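Local coordinates for DNA polymerase III subunit beta (Pseudomonas aeruginosa, PDB 4TSZ), which confers DNA tethering and processivity on DNA polymerases and other proteins, working as a ring-shaped dimer, at residues L287-K293 / E306-Y312; Y280-Q286 / E318-S324; V37-Q41 / A63-G67. One frame throughout, in Å; residues are numbered along the deposited sequence.

Three antiparallel contacts illustrate how one type of backbone pairing takes on different side-chain chemistry according to its place in the fold. Contacts 1 and 2 belong to a single four-stranded sheet of the C-terminal domain, share strand 282-288, and have centres about 15 Å apart. Both are partly buried, with aliphatic and aromatic packing on one face. Contact 1 adds charged groups that reach the second subunit, whereas contact 2 runs into a helix start whose serine is gripped by an arginine. Contact 3 belongs to the N-terminal domain, its centre about 61 Å from that of contact 2. A surface contact, it has one two-bond backbone bridge, a small apolar touch and a bridging water.

Contact 1 of 3, residues L287-K293 / E306-Y312; sequences LSNGLLK and EEVQVEY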
# COMPACT_ATOMS: atom_id res chain seq x y z
N LEU E 287 5.12 2.68 -38.30
CA LEU E 287 4.13 1.79 -38.88
C LEU E 287 4.43 1.54 -40.35
O LEU E 287 4.76 2.46 -41.09
CB LEU E 287 2.73 2.41 -38.71
CG LEU E 287 1.53 1.63 -39.24
CD1 LEU E 287 1.26 0.36 -38.41
CD2 LEU E 287 0.30 2.51 -39.32
N SER E 288 4.33 0.27 -40.75
CA SER E 288 4.51 -0.23 -42.12
C SER E 288 3.68 -1.52 -42.25
O SER E 288 3.12 -1.97 -41.24
CB SER E 288 5.99 -0.49 -42.42
OG SER E 288 6.54 -1.51 -41.61
N ASN E 289 3.58 -2.09 -43.47
CA ASN E 289 2.81 -3.30 -43.74
C ASN E 289 3.08 -4.44 -42.75
O ASN E 289 4.22 -4.91 -42.63
CB ASN E 289 2.99 -3.78 -45.19
CG ASN E 289 2.47 -2.82 -46.24
OD1 ASN E 289 1.43 -2.16 -46.07
ND2 ASN E 289 3.16 -2.75 -47.37
N GLY E 290 2.04 -4.80 -41.99
CA GLY E 290 2.04 -5.84 -40.97
C GLY E 290 2.97 -5.64 -39.79
O GLY E 290 3.17 -6.56 -39.00
N LEU E 291 3.55 -4.43 -39.63
CA LEU E 291 4.54 -4.19 -38.59
C LEU E 291 4.47 -2.84 -37.89
O LEU E 291 4.32 -1.80 -38.53
CB LEU E 291 5.95 -4.41 -39.21
CG LEU E 291 7.19 -4.30 -38.31
CD1 LEU E 291 7.27 -5.45 -37.31
CD2 LEU E 291 8.45 -4.26 -39.16
N LEU E 292 4.65 -2.86 -36.56
CA LEU E 292 4.77 -1.67 -35.74
C LEU E 292 6.10 -1.71 -34.98
O LEU E 292 6.30 -2.56 -34.11
CB LEU E 292 3.57 -1.48 -34.77
CG LEU E 292 3.60 -0.17 -33.96
CD1 LEU E 292 3.25 1.03 -34.83
CD2 LEU E 292 2.67 -0.25 -32.77
N LYS E 293 7.02 -0.80 -35.35
CA LYS E 293 8.32 -0.68 -34.68
C LYS E 293 8.17 0.39 -33.60
O LYS E 293 7.64 1.47 -33.88
CB LYS E 293 9.43 -0.27 -35.67
CG LYS E 293 9.79 -1.33 -36.71
CD LYS E 293 10.93 -0.82 -37.59
CE LYS E 293 11.21 -1.69 -38.79
NZ LYS E 293 12.34 -1.17 -39.60
N GLU E 306 11.49 -2.39 -30.03
CA GLU E 306 10.64 -3.57 -30.18
C GLU E 306 9.84 -3.52 -31.48
O GLU E 306 9.51 -2.45 -31.97
CB GLU E 306 9.72 -3.77 -28.96
CG GLU E 306 9.46 -5.25 -28.73
CD GLU E 306 8.75 -5.64 -27.46
OE1 GLU E 306 7.87 -6.53 -27.53
OE2 GLU E 306 9.09 -5.10 -26.39
N GLU E 307 9.57 -4.70 -32.03
CA GLU E 307 8.79 -4.86 -33.25
C GLU E 307 7.58 -5.71 -32.91
O GLU E 307 7.72 -6.78 -32.30
CB GLU E 307 9.64 -5.53 -34.35
CG GLU E 307 10.77 -4.67 -34.87
CD GLU E 307 11.49 -5.23 -36.09
OE1 GLU E 307 11.73 -6.46 -36.13
OE2 GLU E 307 11.84 -4.43 -36.98
N VAL E 308 6.38 -5.20 -33.25
CA VAL E 308 5.11 -5.88 -33.00
C VAL E 308 4.39 -6.12 -34.33
O VAL E 308 4.22 -5.18 -35.11
CB VAL E 308 4.21 -5.12 -31.99
CG1 VAL E 308 2.93 -5.90 -31.69
CG2 VAL E 308 4.96 -4.81 -30.70
N GLN E 309 3.96 -7.37 -34.56
CA GLN E 309 3.19 -7.72 -35.75
C GLN E 309 1.77 -7.19 -35.57
O GLN E 309 1.17 -7.37 -34.51
CB GLN E 309 3.19 -9.23 -35.99
CG GLN E 309 4.42 -9.73 -36.73
CD GLN E 309 4.32 -11.20 -37.02
OE1 GLN E 309 4.81 -12.04 -36.26
NE2 GLN E 309 3.67 -11.55 -38.12
N VAL E 310 1.27 -6.47 -36.57
CA VAL E 310 -0.08 -5.87 -36.55
C VAL E 310 -0.78 -6.16 -37.89
O VAL E 310 -0.11 -6.46 -38.87
CB VAL E 310 -0.05 -4.34 -36.25
CG1 VAL E 310 0.40 -4.04 -34.82
CG2 VAL E 310 0.78 -3.56 -37.27
N GLU E 311 -2.12 -6.04 -37.93
CA GLU E 311 -2.89 -6.18 -39.17
C GLU E 311 -2.95 -4.77 -39.74
O GLU E 311 -3.68 -3.91 -39.22
CB GLU E 311 -4.31 -6.71 -38.91
CG GLU E 311 -4.40 -8.21 -38.70
CD GLU E 311 -5.78 -8.72 -38.29
OE1 GLU E 311 -6.79 -8.17 -38.77
OE2 GLU E 311 -5.83 -9.68 -37.49
N TYR E 312 -2.07 -4.49 -40.72
CA TYR E 312 -1.99 -3.19 -41.39
C TYR E 312 -1.46 -3.31 -42.81
O TYR E 312 -0.43 -3.95 -43.05
CB TYR E 312 -1.17 -2.16 -40.58
CG TYR E 312 -1.06 -0.82 -41.29
CD1 TYR E 312 -2.18 0.00 -41.42
CD2 TYR E 312 0.12 -0.42 -41.89
CE1 TYR E 312 -2.11 1.20 -42.13
CE2 TYR E 312 0.21 0.78 -42.59
CZ TYR E 312 -0.91 1.59 -42.70
OH TYR E 312 -0.83 2.78 -43.39
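Leu287 carries CG trans to its backbone N (chi1 -179°), and Tyr312 does likewise, which brings the two side chains together at about a right angle and sets methyl CD2 of the leucine over the centre of the phenol face in a CH-pi contact. They meet across the turn linking strands 282-288 and 291-297, beside beta hairpin 291-309, which carries the pairs Leu291-Gln309 to Lys293-Glu307 at the edge of the chain's own four-stranded antiparallel sheet in the C-terminal domain. Leu287 CG lies 3.6 Å from Tyr312 CD2, while Ser288 C lies in the ring plane at its edge; the phenol OH is hydrogen-bonded to Gly315 O. Gly290, with positive phi, takes the third position of that type II turn (Ser288 to Leu291). Gly290 N donates to Tyr312 O at 2.8 Å, and Gly290 O accepts from Val310 N at 3.1 Å, a donor standing well above the carbonyl plane. Leu292 and Val308 form a hydrogen-bonded pair whose side chains pack on Leu265 of helix 262-273. Lys293 and Glu307 occupy the other face, running alongside each other in the same direction. Glu307 OE1 makes a salt bridge to Arg104 of the second subunit, and Glu306 pairs with a strand of that subunit, continuing the sheet. Glu307 OE2 lies 3.3 Å from Lys293 CE but 4.2 Å from Lys293 NZ, too far for a salt bridge.

Contact 2 of 3, residues Y280-Q286 / E318-S324; sequences YRGIRLQ and EIGFNVS
Arg281 meets the strand-to-helix junction of 318-324 from CB to NE and NH2. Its CB rests 3.7 Å from Asn322 OD1, and CG and CD pass by the hydroxyl of Ser324. Bends at chi2 (-81°) and chi3 (-68°) then fold the guanidinium back side-on to that hydroxyl: Arg281 NE donates to Ser324 OG at 2.8 Å and Arg281 NH2 to the same oxygen at 3.0 Å. Ser324 OG lies close to the guanidinium plane; the NH2 bond is the more bent of the two (135°). Two bonds to one atom limit its rotation, while Val323 CG1 packs over one face, toward the rim. Val323 N also bonds Arg281 O (2.8 Å), next to the N-cap residue Asn322, which touches a polar side chain of the bound peptide, so the junction borders the peptide site. Beyond lies an antiparallel ladder in which Ile283 pairs with Phe321 and Leu285 with Ile319. On the face opposite their side chains, Arg284 NH1 and Glu318 OE2 form a long salt bridge, by charge alone. This ladder makes strands 282-288 and 317-322 sheet neighbours; Ile283 and Leu285 face Phe269 of helix 262-273, and helix 323-330 starts where the ladder ends.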
# COMPACT_ATOMS: atom_id res chain seq x y z
N TYR E 280 8.78 13.35 -19.93
CA TYR E 280 8.05 13.45 -21.20
C TYR E 280 7.43 12.17 -21.76
O TYR E 280 6.45 12.25 -22.51
CB TYR E 280 8.80 14.32 -22.21
CG TYR E 280 9.15 15.67 -21.62
CD1 TYR E 280 8.17 16.64 -21.43
CD2 TYR E 280 10.44 15.94 -21.16
CE1 TYR E 280 8.48 17.86 -20.82
CE2 TYR E 280 10.75 17.15 -20.55
CZ TYR E 280 9.77 18.12 -20.40
OH TYR E 280 10.07 19.32 -19.81
N ARG E 281 7.96 10.99 -21.35
CA ARG E 281 7.42 9.65 -21.69
C ARG E 281 7.19 9.39 -23.18
O ARG E 281 6.31 8.62 -23.56
CB ARG E 281 6.15 9.40 -20.84
CG ARG E 281 6.41 9.48 -19.33
CD ARG E 281 7.01 8.19 -18.78
NE ARG E 281 6.03 7.10 -18.85
CZ ARG E 281 6.27 5.82 -18.61
NH1 ARG E 281 7.50 5.41 -18.33
NH2 ARG E 281 5.28 4.93 -18.67
N GLY E 282 8.00 10.03 -24.02
CA GLY E 282 7.90 9.93 -25.46
C GLY E 282 8.45 8.66 -26.04
O GLY E 282 9.54 8.20 -25.66
N ILE E 283 7.68 8.07 -26.96
CA ILE E 283 8.06 6.89 -27.74
C ILE E 283 7.84 7.21 -29.20
O ILE E 283 7.02 8.08 -29.54
CB ILE E 283 7.37 5.57 -27.30
CG1 ILE E 283 5.83 5.63 -27.45
CG2 ILE E 283 7.84 5.13 -25.90
CD1 ILE E 283 5.15 4.32 -27.54
N ARG E 284 8.59 6.55 -30.07
CA ARG E 284 8.45 6.71 -31.51
C ARG E 284 7.87 5.43 -32.09
O ARG E 284 8.32 4.33 -31.79
CB ARG E 284 9.80 7.06 -32.16
CG ARG E 284 9.69 7.36 -33.66
CD ARG E 284 11.05 7.44 -34.31
NE ARG E 284 11.73 6.14 -34.32
CZ ARG E 284 12.97 5.95 -34.74
NH1 ARG E 284 13.70 6.97 -35.20
NH2 ARG E 284 13.51 4.73 -34.71
N LEU E 285 6.83 5.60 -32.92
CA LEU E 285 6.14 4.53 -33.61
C LEU E 285 6.48 4.60 -35.10
O LEU E 285 6.46 5.69 -35.68
CB LEU E 285 4.62 4.70 -33.40
CG LEU E 285 3.88 3.80 -32.39
CD1 LEU E 285 4.67 3.55 -31.13
CD2 LEU E 285 2.51 4.36 -32.08
N GLN E 286 6.84 3.46 -35.69
CA GLN E 286 7.10 3.37 -37.12
C GLN E 286 6.22 2.27 -37.65
O GLN E 286 6.46 1.08 -37.40
CB GLN E 286 8.58 3.14 -37.45
CG GLN E 286 9.43 4.40 -37.26
CD GLN E 286 10.91 4.15 -37.44
OE1 GLN E 286 11.66 5.07 -37.77
NE2 GLN E 286 11.38 2.93 -37.18
N GLU E 318 5.48 7.51 -39.33
CA GLU E 318 6.37 7.73 -38.20
C GLU E 318 5.63 8.73 -37.31
O GLU E 318 5.30 9.82 -37.77
CB GLU E 318 7.75 8.25 -38.63
CG GLU E 318 8.72 8.33 -37.47
CD GLU E 318 10.11 8.83 -37.81
OE1 GLU E 318 10.25 10.04 -38.08
OE2 GLU E 318 11.05 8.01 -37.76
N ILE E 319 5.31 8.34 -36.07
CA ILE E 319 4.54 9.17 -35.15
C ILE E 319 5.02 9.03 -33.69
O ILE E 319 5.41 7.94 -33.27
CB ILE E 319 3.01 8.92 -35.34
CG1 ILE E 319 2.12 9.95 -34.60
CG2 ILE E 319 2.59 7.45 -35.08
CD1 ILE E 319 0.66 10.05 -35.09
N GLY E 320 5.03 10.15 -32.97
CA GLY E 320 5.44 10.20 -31.57
C GLY E 320 4.25 10.25 -30.63
O GLY E 320 3.25 10.90 -30.93
N PHE E 321 4.35 9.54 -29.50
CA PHE E 321 3.28 9.51 -28.50
C PHE E 321 3.82 9.40 -27.10
O PHE E 321 4.90 8.84 -26.88
CB PHE E 321 2.35 8.30 -28.73
CG PHE E 321 1.32 8.47 -29.80
CD1 PHE E 321 0.20 9.28 -29.60
CD2 PHE E 321 1.44 7.80 -31.02
CE1 PHE E 321 -0.75 9.44 -30.61
CE2 PHE E 321 0.48 7.96 -32.02
CZ PHE E 321 -0.60 8.80 -31.81
N ASN E 322 3.03 9.90 -26.14
CA ASN E 322 3.32 9.73 -24.73
C ASN E 322 2.86 8.28 -24.45
O ASN E 322 1.68 7.96 -24.67
CB ASN E 322 2.57 10.77 -23.88
CG ASN E 322 2.66 10.57 -22.37
OD1 ASN E 322 2.54 9.46 -21.85
ND2 ASN E 322 2.80 11.64 -21.62
N VAL E 323 3.81 7.40 -24.07
CA VAL E 323 3.57 5.97 -23.82
C VAL E 323 2.57 5.70 -22.69
O VAL E 323 1.79 4.76 -22.79
CB VAL E 323 4.89 5.14 -23.71
CG1 VAL E 323 5.71 5.50 -22.48
CG2 VAL E 323 4.63 3.63 -23.79
N SER E 324 2.58 6.55 -21.63
CA SER E 324 1.64 6.45 -20.52
C SER E 324 0.21 6.65 -21.02
O SER E 324 -0.67 5.92 -20.59
CB SER E 324 2.00 7.45 -19.41
OG SER E 324 3.28 7.16 -18.88

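Contact 3 of 3, residues V37-Q41 / A63-G67; sequences VVEGQ and AAEPG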
# COMPACT_ATOMS: atom_id res chain seq x y z
N VAL E 37 -29.03 10.86 12.77
CA VAL E 37 -30.41 11.31 12.93
C VAL E 37 -31.31 10.10 13.16
O VAL E 37 -31.37 9.20 12.32
CB VAL E 37 -30.93 12.18 11.73
CG1 VAL E 37 -32.41 12.54 11.90
CG2 VAL E 37 -30.10 13.45 11.55
N VAL E 38 -32.02 10.09 14.31
CA VAL E 38 -33.00 9.05 14.63
C VAL E 38 -34.39 9.70 14.47
O VAL E 38 -34.71 10.66 15.17
CB VAL E 38 -32.80 8.38 16.02
CG1 VAL E 38 -33.96 7.45 16.37
CG2 VAL E 38 -31.48 7.61 16.07
N GLU E 39 -35.16 9.21 13.50
CA GLU E 39 -36.52 9.66 13.23
C GLU E 39 -37.36 8.39 13.14
O GLU E 39 -37.15 7.57 12.23
CB GLU E 39 -36.60 10.51 11.95
CG GLU E 39 -37.96 11.14 11.70
CD GLU E 39 -38.04 12.10 10.53
OE1 GLU E 39 -37.26 13.08 10.51
OE2 GLU E 39 -38.90 11.89 9.64
N GLY E 40 -38.21 8.19 14.15
CA GLY E 40 -39.01 6.98 14.29
C GLY E 40 -38.09 5.79 14.47
O GLY E 40 -37.16 5.83 15.29
N GLN E 41 -38.29 4.74 13.64
CA GLN E 41 -37.45 3.53 13.67
C GLN E 41 -36.36 3.53 12.58
O GLN E 41 -35.93 2.47 12.13
CB GLN E 41 -38.32 2.26 13.67
CG GLN E 41 -39.15 2.06 14.94
CD GLN E 41 -38.31 2.00 16.20
OE1 GLN E 41 -37.40 1.18 16.34
NE2 GLN E 41 -38.60 2.88 17.14
N ALA E 63 -37.02 -0.39 20.36
CA ALA E 63 -37.51 0.98 20.60
C ALA E 63 -36.37 2.00 20.64
O ALA E 63 -35.37 1.80 21.34
CB ALA E 63 -38.32 1.04 21.89
N ALA E 64 -36.50 3.06 19.83
CA ALA E 64 -35.51 4.13 19.71
C ALA E 64 -36.12 5.48 20.03
O ALA E 64 -37.27 5.75 19.68
CB ALA E 64 -34.94 4.14 18.30
N GLU E 65 -35.33 6.35 20.68
CA GLU E 65 -35.76 7.70 21.02
C GLU E 65 -35.17 8.68 20.01
O GLU E 65 -33.98 8.56 19.67
CB GLU E 65 -35.43 8.07 22.48
CG GLU E 65 -36.25 7.29 23.49
CD GLU E 65 -35.71 5.91 23.79
OE1 GLU E 65 -34.66 5.82 24.47
OE2 GLU E 65 -36.32 4.91 23.34
N PRO E 66 -36.00 9.59 19.45
CA PRO E 66 -35.51 10.49 18.40
C PRO E 66 -34.51 11.54 18.83
O PRO E 66 -34.39 11.87 20.02
CB PRO E 66 -36.80 11.11 17.84
CG PRO E 66 -37.73 11.09 18.98
CD PRO E 66 -37.44 9.82 19.72
N GLY E 67 -33.82 12.07 17.84
CA GLY E 67 -32.81 13.11 18.02
C GLY E 67 -31.78 13.15 16.92
O GLY E 67 -31.77 12.33 16.00
O HOH W 1 -37.77 7.30 17.44
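The peptide carbonyl of Val38 is the flat group on which this contact turns: Gly67 N lies in its plane, on a lone pair of the oxygen, at 3.1 Å from Val38 O. Pro66 approaches the same oxygen from one side of that plane, with Pro66 CA 3.3 Å and Pro66 CB 3.4 Å from Val38 O. The return bond, from Val38 N to Gly67 O, is shorter at 2.8 Å and nearly straight (170°). Together the two bonds make Val38 and Gly67 an antiparallel hydrogen-bonded pair, the point where strand 67-72 joins strand 33-39 at the margin of an eight-stranded antiparallel sheet to which the N-terminal and central domains each contribute four strands. With CG1 trans to the backbone N (chi1 172°), Val38 directs this methyl at the incoming loop, 3.5 Å from Glu65 O and 4.0 Å from Ala64 CB. Phe4 of strand 3-7 packs against both Val38 and Ala64. Glu65 points away from strand 33-39, its OE1 hydrogen-bonded to His3 ND1. Past the end of strand 33-39 the two segments separate and a water bridges them, donating to Gly40 O at 2.7 Å and also to the carbonyl oxygen of Ala64.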